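Local coordinates for protein malate synthase (Haloferax volcanii, PDB 3OYZ) that catalyses the magnesium-dependent Claisen condensation of acetyl-CoA with glyoxylate and the hydrolysis of malyl-CoA to malate and CoA in the glyoxylate cycle, at residues Ala35-Val47 with Gly262-Pro274. Sequence-based numbering, arbitrary orientation.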
ATOM      1  N   ALA A  35     -19.254 -26.677  18.205  1.00 42.96           N
ATOM      2  CA  ALA A  35     -19.363 -26.324  19.617  1.00 43.36           C
ATOM      3  C   ALA A  35     -18.717 -27.262  20.605  1.00 46.31           C
ATOM      4  O   ALA A  35     -18.494 -26.825  21.736  1.00 45.60           O
ATOM      5  CB  ALA A  35     -20.780 -26.111  20.029  1.00 43.75           C
ATOM      6  N   GLY A  36     -18.424 -28.506  20.188  1.00 48.69           N
ATOM      7  CA  GLY A  36     -17.742 -29.477  21.078  1.00 48.33           C
ATOM      8  C   GLY A  36     -16.231 -29.521  20.952  1.00 50.56           C
ATOM      9  O   GLY A  36     -15.532 -30.118  21.787  1.00 49.70           O
ATOM     10  N   LEU A  37     -15.682 -28.774  19.983  1.00 50.06           N
ATOM     11  CA  LEU A  37     -14.228 -28.729  19.802  1.00 47.23           C
ATOM     12  C   LEU A  37     -13.494 -28.193  21.022  1.00 46.86           C
ATOM     13  O   LEU A  37     -14.021 -27.293  21.668  1.00 46.35           O
ATOM     14  CB  LEU A  37     -13.925 -27.892  18.556  1.00 47.49           C
ATOM     15  CG  LEU A  37     -14.362 -28.412  17.190  1.00 47.06           C
ATOM     16  CD1 LEU A  37     -14.085 -27.373  16.079  1.00 47.22           C
ATOM     17  CD2 LEU A  37     -13.633 -29.733  16.849  1.00 44.98           C
ATOM     18  N   ARG A  38     -12.264 -28.638  21.312  1.00 46.67           N
ATOM     19  CA  ARG A  38     -11.499 -28.279  22.517  1.00 46.45           C
ATOM     20  C   ARG A  38      -9.998 -28.284  22.250  1.00 46.18           C
ATOM     21  O   ARG A  38      -9.541 -28.912  21.313  1.00 47.54           O
ATOM     22  CB  ARG A  38     -11.737 -29.283  23.672  1.00 46.67           C
ATOM     23  CG  ARG A  38     -13.190 -29.388  24.157  1.00 46.07           C
ATOM     24  CD  ARG A  38     -13.650 -28.263  25.151  1.00 45.83           C
ATOM     25  NE  ARG A  38     -15.084 -28.371  25.481  1.00 45.69           N
ATOM     26  CZ  ARG A  38     -16.141 -28.076  24.721  1.00 52.30           C
ATOM     27  NH1 ARG A  38     -16.053 -27.460  23.543  1.00 49.09           N
ATOM     28  NH2 ARG A  38     -17.364 -28.301  25.198  1.00 46.16           N
ATOM     29  N   GLY A  39      -9.224 -27.667  23.120  1.00 45.43           N
ATOM     30  CA  GLY A  39      -7.778 -27.564  22.926  1.00 48.88           C
ATOM     31  C   GLY A  39      -7.394 -26.909  21.588  1.00 49.97           C
ATOM     32  O   GLY A  39      -7.963 -25.901  21.162  1.00 47.55           O
ATOM     33  N   MET A  40      -6.422 -27.502  20.907  1.00 48.37           N
ATOM     34  CA  MET A  40      -5.819 -26.896  19.750  1.00 49.18           C
ATOM     35  C   MET A  40      -6.798 -26.997  18.616  1.00 47.69           C
ATOM     36  O   MET A  40      -6.650 -26.293  17.610  1.00 45.72           O
ATOM     37  CB  MET A  40      -4.493 -27.567  19.406  1.00 49.67           C
ATOM     38  CG  MET A  40      -3.398 -27.020  20.272  1.00 57.22           C
ATOM     39  SD  MET A  40      -2.876 -25.311  19.958  1.00 66.10           S
ATOM     40  CE  MET A  40      -1.428 -25.262  21.022  1.00 65.22           C
ATOM     41  N   GLN A  41      -7.823 -27.816  18.828  1.00 43.90           N
ATOM     42  CA  GLN A  41      -8.828 -28.004  17.809  1.00 44.59           C
ATOM     43  C   GLN A  41      -9.872 -26.885  17.880  1.00 43.45           C
ATOM     44  O   GLN A  41     -10.705 -26.803  16.985  1.00 44.15           O
ATOM     45  CB  GLN A  41      -9.576 -29.337  18.004  1.00 44.92           C
ATOM     46  CG  GLN A  41      -8.960 -30.541  17.263  1.00 48.82           C
ATOM     47  CD  GLN A  41      -9.550 -31.831  17.805  1.00 57.50           C
ATOM     48  OE1 GLN A  41      -8.959 -32.386  18.709  1.00 67.09           O
ATOM     49  NE2 GLN A  41     -10.748 -32.233  17.389  1.00 56.31           N
ATOM     50  N   ALA A  42      -9.902 -26.126  18.984  1.00 42.60           N
ATOM     51  CA  ALA A  42     -10.990 -25.146  19.172  1.00 41.90           C
ATOM     52  C   ALA A  42     -10.478 -23.734  18.834  1.00 40.81           C
ATOM     53  O   ALA A  42      -9.364 -23.397  19.190  1.00 39.49           O
ATOM     54  CB  ALA A  42     -11.498 -25.166  20.575  1.00 41.65           C
ATOM     55  N   PRO A  43     -11.316 -22.922  18.183  1.00 40.79           N
ATOM     56  CA  PRO A  43     -10.805 -21.604  17.714  1.00 39.66           C
ATOM     57  C   PRO A  43     -10.805 -20.556  18.808  1.00 38.34           C
ATOM     58  O   PRO A  43     -11.630 -20.630  19.715  1.00 38.75           O
ATOM     59  CB  PRO A  43     -11.703 -21.314  16.505  1.00 38.63           C
ATOM     60  CG  PRO A  43     -13.045 -21.908  16.899  1.00 42.57           C
ATOM     61  CD  PRO A  43     -12.632 -23.251  17.609  1.00 41.04           C
ATOM     62  N   ASP A  44      -9.912 -19.555  18.774  1.00 39.58           N
ATOM     63  CA  ASP A  44     -10.065 -18.411  19.687  1.00 37.82           C
ATOM     64  C   ASP A  44     -11.422 -17.718  19.504  1.00 35.60           C
ATOM     65  O   ASP A  44     -12.044 -17.245  20.450  1.00 36.98           O
ATOM     66  CB  ASP A  44      -8.926 -17.421  19.423  1.00 39.02           C
ATOM     67  CG  ASP A  44      -7.615 -17.933  19.913  1.00 42.70           C
ATOM     68  OD1 ASP A  44      -7.630 -18.695  20.917  1.00 42.12           O
ATOM     69  OD2 ASP A  44      -6.576 -17.581  19.308  1.00 40.93           O
ATOM     70  N   VAL A  45     -11.942 -17.687  18.292  1.00 36.26           N
ATOM     71  CA  VAL A  45     -13.210 -16.993  18.020  1.00 34.49           C
ATOM     72  C   VAL A  45     -13.966 -17.904  17.117  1.00 33.72           C
ATOM     73  O   VAL A  45     -13.509 -18.291  16.054  1.00 35.27           O
ATOM     74  CB  VAL A  45     -13.028 -15.529  17.362  1.00 33.51           C
ATOM     75  CG1 VAL A  45     -14.331 -15.070  16.844  1.00 33.72           C
ATOM     76  CG2 VAL A  45     -12.694 -14.584  18.443  1.00 31.85           C
ATOM     77  N   TRP A  46     -15.182 -18.235  17.539  1.00 34.58           N
ATOM     78  CA  TRP A  46     -15.973 -19.116  16.741  1.00 34.50           C
ATOM     79  C   TRP A  46     -17.150 -18.329  16.196  1.00 29.92           C
ATOM     80  O   TRP A  46     -17.805 -17.628  16.943  1.00 34.08           O
ATOM     81  CB  TRP A  46     -16.493 -20.290  17.635  1.00 33.71           C
ATOM     82  CG  TRP A  46     -17.412 -21.188  16.833  1.00 37.53           C
ATOM     83  CD1 TRP A  46     -17.247 -21.592  15.540  1.00 40.96           C
ATOM     84  CD2 TRP A  46     -18.656 -21.748  17.266  1.00 36.28           C
ATOM     85  NE1 TRP A  46     -18.319 -22.366  15.141  1.00 40.13           N
ATOM     86  CE2 TRP A  46     -19.210 -22.436  16.177  1.00 36.72           C
ATOM     87  CE3 TRP A  46     -19.354 -21.740  18.497  1.00 36.93           C
ATOM     88  CZ2 TRP A  46     -20.404 -23.196  16.280  1.00 37.97           C
ATOM     89  CZ3 TRP A  46     -20.615 -22.393  18.561  1.00 38.53           C
ATOM     90  CH2 TRP A  46     -21.103 -23.118  17.461  1.00 38.41           C
ATOM     91  N   VAL A  47     -17.423 -18.452  14.913  1.00 33.62           N
ATOM     92  CA  VAL A  47     -18.453 -17.651  14.253  1.00 35.08           C
ATOM     93  C   VAL A  47     -19.564 -18.503  13.646  1.00 35.51           C
ATOM     94  O   VAL A  47     -19.488 -18.930  12.488  1.00 34.90           O
ATOM     95  CB  VAL A  47     -17.736 -16.775  13.155  1.00 36.00           C
ATOM     96  CG1 VAL A  47     -18.700 -15.801  12.507  1.00 33.29           C
ATOM     97  CG2 VAL A  47     -16.606 -16.024  13.844  1.00 33.03           C
ATOM     98  N   GLY A 262      -9.496 -28.707  10.392  1.00 41.58           N
ATOM     99  CA  GLY A 262      -8.046 -28.850  10.127  1.00 41.63           C
ATOM    100  C   GLY A 262      -7.327 -27.492  10.015  1.00 39.89           C
ATOM    101  O   GLY A 262      -6.227 -27.296  10.594  1.00 41.20           O
ATOM    102  N   GLN A 263      -7.988 -26.518   9.379  1.00 39.23           N
ATOM    103  CA  GLN A 263      -7.417 -25.146   9.389  1.00 39.26           C
ATOM    104  C   GLN A 263      -7.322 -24.555  10.795  1.00 38.77           C
ATOM    105  O   GLN A 263      -6.300 -23.956  11.165  1.00 40.51           O
ATOM    106  CB  GLN A 263      -8.104 -24.228   8.377  1.00 38.15           C
ATOM    107  CG  GLN A 263      -7.737 -24.541   6.934  1.00 38.96           C
ATOM    108  CD  GLN A 263      -8.315 -23.492   5.964  1.00 39.45           C
ATOM    109  OE1 GLN A 263      -9.280 -22.848   6.321  1.00 39.02           O
ATOM    110  NE2 GLN A 263      -7.828 -23.401   4.743  1.00 37.43           N
ATOM    111  N   VAL A 264      -8.310 -24.832  11.637  1.00 37.50           N
ATOM    112  CA  VAL A 264      -8.231 -24.372  13.012  1.00 39.65           C
ATOM    113  C   VAL A 264      -6.926 -24.799  13.705  1.00 40.65           C
ATOM    114  O   VAL A 264      -6.173 -24.019  14.338  1.00 40.36           O
ATOM    115  CB  VAL A 264      -9.472 -24.804  13.822  1.00 38.20           C
ATOM    116  CG1 VAL A 264      -9.275 -24.366  15.251  1.00 38.71           C
ATOM    117  CG2 VAL A 264     -10.684 -24.070  13.323  1.00 40.30           C
ATOM    118  N   VAL A 265      -6.623 -26.095  13.565  1.00 42.66           N
ATOM    119  CA  VAL A 265      -5.443 -26.617  14.257  1.00 41.32           C
ATOM    120  C   VAL A 265      -4.221 -25.939  13.674  1.00 39.46           C
ATOM    121  O   VAL A 265      -3.365 -25.496  14.412  1.00 41.85           O
ATOM    122  CB  VAL A 265      -5.262 -28.168  14.104  1.00 43.91           C
ATOM    123  CG1 VAL A 265      -3.899 -28.592  14.737  1.00 44.49           C
ATOM    124  CG2 VAL A 265      -6.439 -28.912  14.768  1.00 40.99           C
ATOM    125  N   GLU A 266      -4.060 -25.931  12.357  1.00 40.42           N
ATOM    126  CA  GLU A 266      -2.868 -25.280  11.765  1.00 40.99           C
ATOM    127  C   GLU A 266      -2.706 -23.804  12.186  1.00 39.83           C
ATOM    128  O   GLU A 266      -1.650 -23.338  12.628  1.00 39.03           O
ATOM    129  CB  GLU A 266      -2.975 -25.341  10.241  1.00 42.12           C
ATOM    130  CG  GLU A 266      -2.705 -26.741   9.696  1.00 50.76           C
ATOM    131  CD  GLU A 266      -1.211 -27.118   9.706  1.00 60.50           C
ATOM    132  OE1 GLU A 266      -0.336 -26.231   9.600  1.00 62.47           O
ATOM    133  OE2 GLU A 266      -0.879 -28.309   9.849  1.00 59.95           O
ATOM    134  N   ALA A 267      -3.818 -23.076  12.147  1.00 37.94           N
ATOM    135  CA  ALA A 267      -3.743 -21.643  12.406  1.00 38.72           C
ATOM    136  C   ALA A 267      -3.550 -21.406  13.896  1.00 37.50           C
ATOM    137  O   ALA A 267      -2.993 -20.390  14.281  1.00 40.16           O
ATOM    138  CB  ALA A 267      -5.036 -20.936  11.885  1.00 36.90           C
ATOM    139  N   ASN A 268      -3.957 -22.317  14.772  1.00 39.30           N
ATOM    140  CA  ASN A 268      -3.650 -22.179  16.223  1.00 38.07           C
ATOM    141  C   ASN A 268      -2.185 -22.359  16.584  1.00 38.43           C
ATOM    142  O   ASN A 268      -1.666 -21.776  17.559  1.00 39.23           O
ATOM    143  CB  ASN A 268      -4.490 -23.132  17.088  1.00 40.18           C
ATOM    144  CG  ASN A 268      -5.807 -22.544  17.523  1.00 42.06           C
ATOM    145  OD1 ASN A 268      -5.943 -21.316  17.659  1.00 41.94           O
ATOM    146  ND2 ASN A 268      -6.814 -23.411  17.697  1.00 41.71           N
ATOM    147  N   THR A 269      -1.488 -23.123  15.761  1.00 39.11           N
ATOM    148  CA  THR A 269      -0.086 -23.459  16.033  1.00 43.35           C
ATOM    149  C   THR A 269       0.882 -22.535  15.331  1.00 42.34           C
ATOM    150  O   THR A 269       1.945 -22.207  15.850  1.00 44.56           O
ATOM    151  CB  THR A 269       0.290 -24.860  15.407  1.00 44.38           C
ATOM    152  OG1 THR A 269      -0.804 -25.768  15.546  1.00 52.16           O
ATOM    153  CG2 THR A 269       1.497 -25.432  16.065  1.00 49.74           C
ATOM    154  N   SER A 270       0.526 -22.123  14.124  1.00 44.03           N
ATOM    155  CA  SER A 270       1.437 -21.321  13.325  1.00 45.21           C
ATOM    156  C   SER A 270       2.073 -20.098  14.002  1.00 44.05           C
ATOM    157  O   SER A 270       3.269 -19.932  13.829  1.00 44.36           O
ATOM    158  CB  SER A 270       0.795 -20.874  12.013  1.00 44.58           C
ATOM    159  OG  SER A 270       1.554 -19.756  11.546  1.00 51.73           O
ATOM    160  N   PRO A 271       1.336 -19.255  14.758  1.00 43.70           N
ATOM    161  CA  PRO A 271       2.093 -18.097  15.237  1.00 44.25           C
ATOM    162  C   PRO A 271       2.815 -18.286  16.570  1.00 46.01           C
ATOM    163  O   PRO A 271       3.484 -17.365  17.036  1.00 45.41           O
ATOM    164  CB  PRO A 271       0.986 -17.051  15.456  1.00 46.80           C
ATOM    165  CG  PRO A 271      -0.226 -17.874  15.837  1.00 43.51           C
ATOM    166  CD  PRO A 271      -0.118 -19.008  14.855  1.00 45.19           C
ATOM    167  N   LEU A 272       2.639 -19.455  17.185  1.00 46.77           N
ATOM    168  CA  LEU A 272       3.385 -19.892  18.357  1.00 48.55           C
ATOM    169  C   LEU A 272       4.865 -20.051  18.015  1.00 48.11           C
ATOM    170  O   LEU A 272       5.234 -20.610  16.991  1.00 48.47           O
ATOM    171  CB  LEU A 272       2.751 -21.163  18.935  1.00 46.79           C
ATOM    172  CG  LEU A 272       1.287 -21.026  19.384  1.00 48.15           C
ATOM    173  CD1 LEU A 272       0.807 -22.320  19.981  1.00 49.55           C
ATOM    174  CD2 LEU A 272       0.979 -19.892  20.353  1.00 52.20           C
ATOM    175  N   PRO A 273       5.753 -19.499  18.841  1.00 50.13           N
ATOM    176  CA  PRO A 273       7.153 -19.691  18.477  1.00 51.25           C
ATOM    177  C   PRO A 273       7.615 -21.166  18.563  1.00 53.40           C
ATOM    178  O   PRO A 273       6.970 -21.981  19.211  1.00 51.80           O
ATOM    179  CB  PRO A 273       7.898 -18.763  19.443  1.00 51.96           C
ATOM    180  CG  PRO A 273       6.952 -18.470  20.571  1.00 50.05           C
ATOM    181  CD  PRO A 273       5.557 -18.772  20.111  1.00 50.72           C
ATOM    182  N   PRO A 274       8.690 -21.554  17.867  1.00 55.64           N
ATOM    183  CA  PRO A 274       9.040 -22.972  17.896  1.00 57.66           C
ATOM    184  C   PRO A 274       9.615 -23.527  19.229  1.00 59.57           C
ATOM    185  O   PRO A 274      10.084 -22.779  20.113  1.00 57.34           O
ATOM    186  CB  PRO A 274      10.068 -23.091  16.755  1.00 58.54           C
ATOM    187  CG  PRO A 274       9.838 -21.842  15.897  1.00 58.54           C
ATOM    188  CD  PRO A 274       9.599 -20.820  16.971  1.00 56.54           C
TER
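Asn268 spends both N-H groups of its amide on the 35-47 segment: ND2 donates to Met40 O at 2.9 Å, nearly straight at 168°, and to Ala42 O at 3.0 Å, more bent at 144°. This joins two parts of the TIM barrel, helix 261-269, which follows the eighth strand, and the loop that leads from helix 29-36 into the second strand, 45-49. Asparagine suits the place because its flat amide keeps both carbonyl oxygens near its own plane, while OD1 accepts a hydrogen bond from Thr13 OG1, which probably fixes the amide's rotation, since a flip would set OD1 against both carbonyls. Asp44 OD2 lies 4.1 Å from Asn268 OD1; its carboxylate is instead paired with Arg8 and Arg12 of its own chain and with Arg409 of a neighbouring subunit. One turn before Asn268, the chi1 of Val264 (176°) swings CG1 opposite the backbone N and lays that methyl 3.3 Å from Gln41 O and against the Pro43 ring. Beside it, the aliphatic part of Gln41 runs along Val265. Met40, unbranched and flexible, bends at chi2, passes SD beside Asn268 CB at 3.9 Å, and meets Leu272 tip to tip, CE 3.8 Å from CD1.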